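Local coordinates for protein terminal oxygenase component of carbazole 1,9a-dioxygenase (Nocardioides aromaticivorans, PDB 3GCF) that probably catalyses the angular dioxygenation of carbazole, as the terminal oxygenase of a Rieske non-heme iron system that receives electrons from a ferredoxin, at residues 19-24 against 369-374; 183-188 against 266-271; 217-222 against 230-235. All blocks are in the same frame, centred on the assembly; numbering follows the deposited sequence.

Overall arrangement
Contact 1 ties the first helical turns of the modelled chain, residues 19-24, to helix 364-376 near the C terminus, and so closes a loop that spans nearly the whole subunit, Rieske domain included. Inside it, contact 2 closes a loop from the end of helix 177-184 to strand 265-269. Contact 3 is nested again within that loop: it pairs strand 218-221 with strand 228-231 at the edge of the same sheet. Strands 228-231 and 265-269 are neighbours, and Asp231 N probably bonds to Val266 O. Trp369 of contact 1 packs on Val268 of contact 2, and Leu372 touches Val220 and Asp222 of contact 3, so helix 364-376 lies against both inner contacts.

Contact 1: residues 19-24 against 369-374; sequences VKWPRY and WRTLAS
Tyr24 and Ser374 bring the backbones closest, with CA atoms 4.4 Å apart, where the helical turn of 22-24 meets helix 364-376 at 369-374. Tyr24 is a knob in a hole formed by Trp369, Arg370, Ala373 and Ser374. Its CG is anti to the backbone N (chi1 179°), which turns the ring in between Arg370 and Ala373. Arg370 CB lies over one ring face, and Trp369 NE1 donates to Tyr24 OH at 3.1 Å. The same hydroxyl bonds to Glu182. With an alanine in place of Tyr24, the indole N-H of Trp369 would probably lose this acceptor and a gap would open beside Arg370 CB.

The extended chain of Arg370 also covers Trp21: its CD sits 3.9 Å from the centroid of the five-membered ring, a CH-pi contact. Lys20 CB covers the opposite indole face. Arg23 NE donates to Ser374 O at 2.9 Å, and Ser374 OG accepts weakly from Arg23 N. One water joins Lys20 NZ to Thr371 OG1, which also bonds to Val367 O.

Arg370 forms salt bridges with Glu182 of helix 177-184 and Glu357. Strand 31-32 adds Phe31 against Tyr24 and Ala373, while Leu270, just after strand 265-269, packs on Trp369 and Ala373.

Contact 2: residues 183-188 against 266-271; sequences NGFDTT and VSVWLP
Phe185 lies against Val268, with one ring face turned to the strand. This is part of the Bet v 1-like fold of the catalytic domain, where the chain leaving helix 177-184 crosses the antiparallel sheet at strand 265-269. Val268 CG1 stands over the ring centre, 3.6 Å from the centroid and 13° off the ring normal, a CH-pi contact. A chi1 of -165° swings the Phe185 ring away from its own backbone N and over Val268.

Val266 meets the ring differently. Its carbonyl O lies at the ring edge, in plane, 3.6 Å from Phe185 CE1. Its CG2 approaches Phe185 CD1 at 4.1 Å. No hydrogen bond joins the two segments; the ring packs against Val268, Val266 and the strand backbone. Leu274 and Cys365 also touch Phe185.

Gly184 is close to the iron. Asp186 O bonds to the iron ligand His189, and Asn183 ND2 to the ligand Asp337. Asp186 OD2 also bonds to His99 of a second subunit, which binds the Rieske cluster there; this is consistent with the electron route between subunits known in Rieske oxygenases. Asp186 further forms an Asx turn: its OD1 accepts from Thr188 N at 3.0 Å.

Contact 3: residues 217-222 against 230-235; sequences AMQVYD and LDRLSE
Leu230 and Gln219 face each other across two strands, and with Arg232 they bury the most surface in this contact. Their backbones form a hydrogen-bonded pair, with Gln219 N to Leu230 O at 2.9 Å and Leu230 N to Gln219 O at 2.8 Å. The first of these donors lies in the carbonyl plane; the second is tilted 15° from it.

The side chain of Leu230 lies on the same face of the sheet as that of Gln219. Its CD1 sits over one face of the Arg232 guanidinium, offset toward the rim. Its CB meets the edge of the Tyr221 ring, 3.8 Å from CE2, and the two side chains run side by side.

The motif is an antiparallel beta hairpin of strands 218-221 and 228-231, at the edge of the sheet in the catalytic domain. Met218 and Asp231 form the next, non-hydrogen-bonded pair, on the other face. There Met218 CG lies 3.5 Å from Asp231 OD1. Beyond this pair Arg232 N donates to Ala217 O at 2.9 Å, and the chain bends in an inverse gamma turn centred on Arg232.

The extended chain of Gln219 brings OE1 to Arg232 NH1, which donates to it. The modelled separation is too short for its exact length to be trusted. The donor stands above the plane of the amide rather than in it.

Cys365 of helix 364-376 touches both Met218 and Asp231. Tyr221 meets the ring of Trp269 from strand 265-269.

Contact 1: residues 19-24 against 369-374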
loop_
_atom_site.group_PDB
_atom_site.type_symbol
_atom_site.label_atom_id
_atom_site.label_comp_id
_atom_site.label_asym_id
_atom_site.label_seq_id
_atom_site.Cartn_x
_atom_site.Cartn_y
_atom_site.Cartn_z
ATOM N N VAL A 19 -32.388 -3.367 -7.146
ATOM C CA VAL A 19 -33.600 -4.003 -7.645
ATOM C C VAL A 19 -33.833 -3.737 -9.133
ATOM O O VAL A 19 -34.444 -4.552 -9.825
ATOM C CB VAL A 19 -34.842 -3.523 -6.847
ATOM C CG1 VAL A 19 -36.085 -4.274 -7.302
ATOM C CG2 VAL A 19 -34.612 -3.723 -5.353
ATOM N N LYS A 20 -33.338 -2.606 -9.626
ATOM C CA LYS A 20 -33.530 -2.242 -11.027
ATOM C C LYS A 20 -32.485 -2.845 -11.971
ATOM O O LYS A 20 -32.806 -3.235 -13.094
ATOM C CB LYS A 20 -33.533 -0.717 -11.164
ATOM C CG LYS A 20 -34.585 -0.170 -12.125
ATOM C CD LYS A 20 -34.449 -0.769 -13.520
ATOM C CE LYS A 20 -35.414 -0.113 -14.500
ATOM N NZ LYS A 20 -35.122 1.340 -14.682
ATOM N N TRP A 21 -31.239 -2.918 -11.517
ATOM C CA TRP A 21 -30.159 -3.479 -12.330
ATOM C C TRP A 21 -29.179 -4.246 -11.442
ATOM O O TRP A 21 -27.985 -3.966 -11.423
ATOM C CB TRP A 21 -29.447 -2.355 -13.100
ATOM C CG TRP A 21 -29.188 -1.121 -12.282
ATOM C CD1 TRP A 21 -28.219 -0.950 -11.341
ATOM C CD2 TRP A 21 -29.945 0.098 -12.302
ATOM N NE1 TRP A 21 -28.322 0.299 -10.769
ATOM C CE2 TRP A 21 -29.374 0.962 -11.339
ATOM C CE3 TRP A 21 -31.049 0.541 -13.038
ATOM C CZ2 TRP A 21 -29.872 2.248 -11.092
ATOM C CZ3 TRP A 21 -31.545 1.822 -12.791
ATOM C CH2 TRP A 21 -30.955 2.659 -11.825
ATOM N N PRO A 22 -29.687 -5.252 -10.714
ATOM C CA PRO A 22 -28.902 -6.092 -9.800
ATOM C C PRO A 22 -27.678 -6.790 -10.386
ATOM O O PRO A 22 -26.608 -6.774 -9.784
ATOM C CB PRO A 22 -29.935 -7.085 -9.276
ATOM C CG PRO A 22 -30.872 -7.228 -10.434
ATOM C CD PRO A 22 -31.048 -5.794 -10.872
ATOM N N ARG A 23 -27.830 -7.407 -11.553
ATOM C CA ARG A 23 -26.709 -8.109 -12.160
ATOM C C ARG A 23 -25.613 -7.169 -12.649
ATOM O O ARG A 23 -24.457 -7.574 -12.794
ATOM C CB ARG A 23 -27.196 -9.005 -13.298
ATOM C CG ARG A 23 -28.044 -10.185 -12.821
ATOM C CD ARG A 23 -27.731 -11.413 -13.653
ATOM N NE ARG A 23 -27.826 -11.072 -15.059
ATOM C CZ ARG A 23 -27.095 -11.611 -16.026
ATOM N NH1 ARG A 23 -26.190 -12.540 -15.761
ATOM N NH2 ARG A 23 -27.275 -11.195 -17.268
ATOM N N TYR A 24 -25.977 -5.915 -12.899
ATOM C CA TYR A 24 -25.011 -4.922 -13.337
ATOM C C TYR A 24 -24.173 -4.534 -12.122
ATOM O O TYR A 24 -22.962 -4.343 -12.219
ATOM C CB TYR A 24 -25.725 -3.686 -13.882
ATOM C CG TYR A 24 -24.791 -2.590 -14.336
ATOM C CD1 TYR A 24 -24.047 -2.722 -15.504
ATOM C CD2 TYR A 24 -24.666 -1.409 -13.604
ATOM C CE1 TYR A 24 -23.206 -1.698 -15.939
ATOM C CE2 TYR A 24 -23.831 -0.384 -14.026
ATOM C CZ TYR A 24 -23.108 -0.529 -15.194
ATOM O OH TYR A 24 -22.320 0.510 -15.641
ATOM N N TRP A 369 -28.876 1.754 -20.044
ATOM C CA TRP A 369 -27.726 0.886 -20.276
ATOM C C TRP A 369 -27.540 -0.098 -19.121
ATOM O O TRP A 369 -27.278 -1.278 -19.342
ATOM C CB TRP A 369 -26.450 1.727 -20.479
ATOM C CG TRP A 369 -25.196 1.105 -19.913
ATOM C CD1 TRP A 369 -24.547 1.471 -18.767
ATOM C CD2 TRP A 369 -24.486 -0.033 -20.427
ATOM N NE1 TRP A 369 -23.484 0.632 -18.531
ATOM C CE2 TRP A 369 -23.424 -0.302 -19.533
ATOM C CE3 TRP A 369 -24.649 -0.854 -21.551
ATOM C CZ2 TRP A 369 -22.526 -1.362 -19.727
ATOM C CZ3 TRP A 369 -23.754 -1.912 -21.744
ATOM C CH2 TRP A 369 -22.709 -2.154 -20.834
ATOM N N ARG A 370 -27.674 0.383 -17.890
ATOM C CA ARG A 370 -27.514 -0.484 -16.726
ATOM C C ARG A 370 -28.571 -1.573 -16.735
ATOM O O ARG A 370 -28.283 -2.734 -16.450
ATOM C CB ARG A 370 -27.645 0.317 -15.432
ATOM C CG ARG A 370 -26.546 1.330 -15.207
ATOM C CD ARG A 370 -26.807 2.105 -13.932
ATOM N NE ARG A 370 -25.716 3.016 -13.607
ATOM C CZ ARG A 370 -25.771 3.921 -12.636
ATOM N NH1 ARG A 370 -26.867 4.035 -11.902
ATOM N NH2 ARG A 370 -24.732 4.705 -12.394
ATOM N N THR A 371 -29.798 -1.177 -17.060
ATOM C CA THR A 371 -30.934 -2.086 -17.110
ATOM C C THR A 371 -30.733 -3.160 -18.169
ATOM O O THR A 371 -30.903 -4.348 -17.903
ATOM C CB THR A 371 -32.220 -1.313 -17.423
ATOM O OG1 THR A 371 -32.440 -0.341 -16.400
ATOM C CG2 THR A 371 -33.418 -2.253 -17.492
ATOM N N LEU A 372 -30.365 -2.733 -19.369
ATOM C CA LEU A 372 -30.137 -3.664 -20.464
ATOM C C LEU A 372 -28.984 -4.619 -20.149
ATOM O O LEU A 372 -29.050 -5.805 -20.465
ATOM C CB LEU A 372 -29.830 -2.894 -21.746
ATOM C CG LEU A 372 -29.529 -3.752 -22.976
ATOM C CD1 LEU A 372 -30.807 -4.445 -23.448
ATOM C CD2 LEU A 372 -28.957 -2.874 -24.077
ATOM N N ALA A 373 -27.934 -4.097 -19.524
ATOM C CA ALA A 373 -26.768 -4.905 -19.178
ATOM C C ALA A 373 -27.103 -5.915 -18.082
ATOM O O ALA A 373 -26.670 -7.063 -18.129
ATOM C CB ALA A 373 -25.622 -4.004 -18.734
ATOM N N SER A 374 -27.872 -5.477 -17.094
ATOM C CA SER A 374 -28.266 -6.349 -16.003
ATOM C C SER A 374 -29.118 -7.498 -16.540
ATOM O O SER A 374 -28.999 -8.633 -16.080
ATOM C CB SER A 374 -29.056 -5.554 -14.962
ATOM O OG SER A 374 -29.488 -6.377 -13.895
HETATM O O HOH W 1 -34.821 1.295 -17.557
#

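Contact 2: residues 183-188 against 266-271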
loop_
_atom_site.group_PDB
_atom_site.type_symbol
_atom_site.label_atom_id
_atom_site.label_comp_id
_atom_site.label_asym_id
_atom_site.label_seq_id
_atom_site.Cartn_x
_atom_site.Cartn_y
_atom_site.Cartn_z
ATOM N N ASN A 183 -18.677 6.951 -18.129
ATOM C CA ASN A 183 -18.008 8.223 -18.379
ATOM C C ASN A 183 -17.984 8.454 -19.889
ATOM O O ASN A 183 -17.996 9.591 -20.361
ATOM C CB ASN A 183 -16.579 8.197 -17.825
ATOM C CG ASN A 183 -15.680 9.243 -18.472
ATOM O OD1 ASN A 183 -14.830 8.918 -19.300
ATOM N ND2 ASN A 183 -15.866 10.502 -18.098
ATOM N N GLY A 184 -17.948 7.360 -20.642
ATOM C CA GLY A 184 -17.952 7.468 -22.091
ATOM C C GLY A 184 -19.350 7.771 -22.599
ATOM O O GLY A 184 -19.527 8.620 -23.467
ATOM N N PHE A 185 -20.343 7.089 -22.035
ATOM C CA PHE A 185 -21.749 7.237 -22.422
ATOM C C PHE A 185 -22.469 8.245 -21.521
ATOM O O PHE A 185 -23.498 7.929 -20.921
ATOM C CB PHE A 185 -22.432 5.867 -22.316
ATOM C CG PHE A 185 -23.766 5.787 -23.000
ATOM C CD1 PHE A 185 -23.906 6.155 -24.334
ATOM C CD2 PHE A 185 -24.883 5.322 -22.314
ATOM C CE1 PHE A 185 -25.137 6.063 -24.973
ATOM C CE2 PHE A 185 -26.121 5.226 -22.947
ATOM C CZ PHE A 185 -26.248 5.596 -24.277
ATOM N N ASP A 186 -21.927 9.456 -21.435
ATOM C CA ASP A 186 -22.488 10.507 -20.589
ATOM C C ASP A 186 -22.565 11.758 -21.455
ATOM O O ASP A 186 -21.534 12.278 -21.874
ATOM C CB ASP A 186 -21.556 10.727 -19.395
ATOM C CG ASP A 186 -22.100 11.721 -18.398
ATOM O OD1 ASP A 186 -22.566 12.799 -18.819
ATOM O OD2 ASP A 186 -22.042 11.429 -17.185
ATOM N N THR A 187 -23.777 12.247 -21.713
ATOM C CA THR A 187 -23.953 13.399 -22.594
ATOM C C THR A 187 -23.748 14.805 -22.019
ATOM O O THR A 187 -23.770 15.785 -22.769
ATOM C CB THR A 187 -25.335 13.351 -23.296
ATOM O OG1 THR A 187 -26.371 13.587 -22.339
ATOM C CG2 THR A 187 -25.557 11.985 -23.934
ATOM N N THR A 188 -23.548 14.921 -20.710
ATOM C CA THR A 188 -23.317 16.239 -20.129
ATOM C C THR A 188 -21.947 16.378 -19.453
ATOM O O THR A 188 -21.569 17.470 -19.035
ATOM C CB THR A 188 -24.434 16.634 -19.124
ATOM O OG1 THR A 188 -24.475 15.699 -18.039
ATOM C CG2 THR A 188 -25.782 16.660 -19.825
ATOM N N VAL A 266 -24.130 8.880 -30.133
ATOM C CA VAL A 266 -23.233 8.177 -29.228
ATOM C C VAL A 266 -24.014 6.977 -28.723
ATOM O O VAL A 266 -25.202 7.085 -28.411
ATOM C CB VAL A 266 -22.769 9.058 -28.038
ATOM C CG1 VAL A 266 -23.953 9.523 -27.216
ATOM C CG2 VAL A 266 -21.795 8.269 -27.177
ATOM N N SER A 267 -23.357 5.827 -28.660
ATOM C CA SER A 267 -24.028 4.620 -28.217
ATOM C C SER A 267 -23.099 3.662 -27.495
ATOM O O SER A 267 -21.883 3.684 -27.689
ATOM C CB SER A 267 -24.656 3.908 -29.424
ATOM O OG SER A 267 -23.676 3.616 -30.408
ATOM N N VAL A 268 -23.687 2.818 -26.659
ATOM C CA VAL A 268 -22.919 1.829 -25.924
ATOM C C VAL A 268 -23.571 0.471 -26.164
ATOM O O VAL A 268 -24.798 0.357 -26.182
ATOM C CB VAL A 268 -22.880 2.158 -24.408
ATOM C CG1 VAL A 268 -24.285 2.133 -23.828
ATOM C CG2 VAL A 268 -21.974 1.171 -23.688
ATOM N N TRP A 269 -22.745 -0.553 -26.359
ATOM C CA TRP A 269 -23.237 -1.896 -26.625
ATOM C C TRP A 269 -22.588 -2.924 -25.705
ATOM O O TRP A 269 -21.431 -2.770 -25.302
ATOM C CB TRP A 269 -22.960 -2.259 -28.087
ATOM C CG TRP A 269 -23.430 -1.197 -29.040
ATOM C CD1 TRP A 269 -22.846 0.012 -29.269
ATOM C CD2 TRP A 269 -24.636 -1.211 -29.810
ATOM N NE1 TRP A 269 -23.615 0.759 -30.128
ATOM C CE2 TRP A 269 -24.722 0.031 -30.475
ATOM C CE3 TRP A 269 -25.660 -2.154 -30.000
ATOM C CZ2 TRP A 269 -25.791 0.360 -31.318
ATOM C CZ3 TRP A 269 -26.722 -1.828 -30.835
ATOM C CH2 TRP A 269 -26.779 -0.580 -31.484
ATOM N N LEU A 270 -23.336 -3.969 -25.363
ATOM C CA LEU A 270 -22.805 -5.020 -24.504
ATOM C C LEU A 270 -21.598 -5.628 -25.217
ATOM O O LEU A 270 -21.580 -5.716 -26.443
ATOM C CB LEU A 270 -23.870 -6.092 -24.245
ATOM C CG LEU A 270 -24.926 -5.754 -23.187
ATOM C CD1 LEU A 270 -26.053 -6.780 -23.218
ATOM C CD2 LEU A 270 -24.267 -5.737 -21.808
ATOM N N PRO A 271 -20.579 -6.067 -24.461
ATOM C CA PRO A 271 -20.482 -6.048 -22.998
ATOM C C PRO A 271 -20.104 -4.700 -22.386
ATOM O O PRO A 271 -19.906 -4.604 -21.173
ATOM C CB PRO A 271 -19.433 -7.119 -22.722
ATOM C CG PRO A 271 -18.485 -6.923 -23.862
ATOM C CD PRO A 271 -19.421 -6.765 -25.051
#

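Contact 3: residues 217-222 against 230-235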
loop_
_atom_site.group_PDB
_atom_site.type_symbol
_atom_site.label_atom_id
_atom_site.label_comp_id
_atom_site.label_asym_id
_atom_site.label_seq_id
_atom_site.Cartn_x
_atom_site.Cartn_y
_atom_site.Cartn_z
ATOM N N ALA A 217 -35.221 10.442 -27.779
ATOM C CA ALA A 217 -33.817 10.795 -27.661
ATOM C C ALA A 217 -32.945 9.548 -27.520
ATOM O O ALA A 217 -31.848 9.486 -28.077
ATOM C CB ALA A 217 -33.609 11.730 -26.458
ATOM N N MET A 218 -33.447 8.555 -26.790
ATOM C CA MET A 218 -32.710 7.315 -26.552
ATOM C C MET A 218 -33.448 6.090 -27.078
ATOM O O MET A 218 -34.649 5.928 -26.850
ATOM C CB MET A 218 -32.467 7.141 -25.050
ATOM C CG MET A 218 -31.762 8.318 -24.385
ATOM S SD MET A 218 -32.076 8.373 -22.601
ATOM C CE MET A 218 -32.250 10.099 -22.327
ATOM N N GLN A 219 -32.730 5.224 -27.781
ATOM C CA GLN A 219 -33.339 4.016 -28.311
ATOM C C GLN A 219 -32.596 2.774 -27.840
ATOM O O GLN A 219 -31.371 2.693 -27.931
ATOM C CB GLN A 219 -33.370 4.045 -29.840
ATOM C CG GLN A 219 -34.321 3.000 -30.417
ATOM C CD GLN A 219 -34.463 3.092 -31.918
ATOM O OE1 GLN A 219 -34.666 4.175 -32.467
ATOM N NE2 GLN A 219 -34.372 1.952 -32.591
ATOM N N VAL A 220 -33.347 1.807 -27.330
ATOM C CA VAL A 220 -32.768 0.564 -26.849
ATOM C C VAL A 220 -32.869 -0.514 -27.925
ATOM O O VAL A 220 -33.944 -0.776 -28.455
ATOM C CB VAL A 220 -33.494 0.079 -25.577
ATOM C CG1 VAL A 220 -32.861 -1.207 -25.071
ATOM C CG2 VAL A 220 -33.428 1.154 -24.507
ATOM N N TYR A 221 -31.733 -1.115 -28.261
ATOM C CA TYR A 221 -31.686 -2.180 -29.254
ATOM C C TYR A 221 -31.531 -3.472 -28.479
ATOM O O TYR A 221 -30.448 -3.784 -27.986
ATOM C CB TYR A 221 -30.497 -1.980 -30.193
ATOM C CG TYR A 221 -30.704 -0.856 -31.178
ATOM C CD1 TYR A 221 -31.523 -1.026 -32.292
ATOM C CD2 TYR A 221 -30.130 0.398 -30.969
ATOM C CE1 TYR A 221 -31.773 0.023 -33.174
ATOM C CE2 TYR A 221 -30.375 1.457 -31.845
ATOM C CZ TYR A 221 -31.198 1.260 -32.944
ATOM O OH TYR A 221 -31.453 2.293 -33.814
ATOM N N ASP A 222 -32.623 -4.217 -28.361
ATOM C CA ASP A 222 -32.608 -5.463 -27.611
ATOM C C ASP A 222 -33.252 -6.608 -28.388
ATOM O O ASP A 222 -33.939 -7.455 -27.822
ATOM C CB ASP A 222 -33.320 -5.237 -26.275
ATOM C CG ASP A 222 -33.294 -6.455 -25.382
ATOM O OD1 ASP A 222 -32.352 -7.266 -25.500
ATOM O OD2 ASP A 222 -34.216 -6.587 -24.548
ATOM N N LEU A 230 -28.745 3.765 -27.854
ATOM C CA LEU A 230 -28.284 4.814 -28.751
ATOM C C LEU A 230 -28.890 6.175 -28.430
ATOM O O LEU A 230 -30.108 6.301 -28.266
ATOM C CB LEU A 230 -28.614 4.428 -30.194
ATOM C CG LEU A 230 -28.238 5.315 -31.392
ATOM C CD1 LEU A 230 -29.098 6.550 -31.426
ATOM C CD2 LEU A 230 -26.781 5.676 -31.326
ATOM N N ASP A 231 -28.028 7.187 -28.337
ATOM C CA ASP A 231 -28.461 8.560 -28.077
ATOM C C ASP A 231 -28.438 9.305 -29.417
ATOM O O ASP A 231 -27.388 9.425 -30.046
ATOM C CB ASP A 231 -27.508 9.279 -27.107
ATOM C CG ASP A 231 -27.580 8.746 -25.688
ATOM O OD1 ASP A 231 -28.464 7.915 -25.383
ATOM O OD2 ASP A 231 -26.737 9.173 -24.868
ATOM N N ARG A 232 -29.590 9.796 -29.857
ATOM C CA ARG A 232 -29.663 10.529 -31.121
ATOM C C ARG A 232 -29.388 12.008 -30.857
ATOM O O ARG A 232 -30.282 12.851 -30.952
ATOM C CB ARG A 232 -31.046 10.346 -31.751
ATOM C CG ARG A 232 -31.337 8.917 -32.174
ATOM C CD ARG A 232 -32.494 8.861 -33.162
ATOM N NE ARG A 232 -32.284 7.813 -34.157
ATOM C CZ ARG A 232 -32.610 6.539 -33.981
ATOM N NH1 ARG A 232 -33.175 6.157 -32.844
ATOM N NH2 ARG A 232 -32.351 5.647 -34.931
ATOM N N LEU A 233 -28.136 12.314 -30.534
ATOM C CA LEU A 233 -27.727 13.674 -30.201
ATOM C C LEU A 233 -28.075 14.769 -31.212
ATOM O O LEU A 233 -28.546 15.838 -30.827
ATOM C CB LEU A 233 -26.220 13.707 -29.914
ATOM C CG LEU A 233 -25.696 12.778 -28.804
ATOM C CD1 LEU A 233 -24.198 12.982 -28.647
ATOM C CD2 LEU A 233 -26.408 13.059 -27.487
ATOM N N SER A 234 -27.851 14.506 -32.495
ATOM C CA SER A 234 -28.111 15.503 -33.531
ATOM C C SER A 234 -29.572 15.703 -33.907
ATOM O O SER A 234 -29.912 16.694 -34.555
ATOM C CB SER A 234 -27.338 15.152 -34.799
ATOM O OG SER A 234 -27.793 13.914 -35.315
ATOM N N GLU A 235 -30.438 14.779 -33.521
ATOM C CA GLU A 235 -31.838 14.921 -33.884
ATOM C C GLU A 235 -32.796 15.048 -32.713
ATOM O O GLU A 235 -33.818 15.716 -32.827
ATOM C CB GLU A 235 -32.282 13.734 -34.736
ATOM C CG GLU A 235 -31.513 13.561 -36.019
ATOM C CD GLU A 235 -31.907 12.294 -36.739
ATOM O OE1 GLU A 235 -31.761 11.201 -36.141
ATOM O OE2 GLU A 235 -32.366 12.391 -37.899
#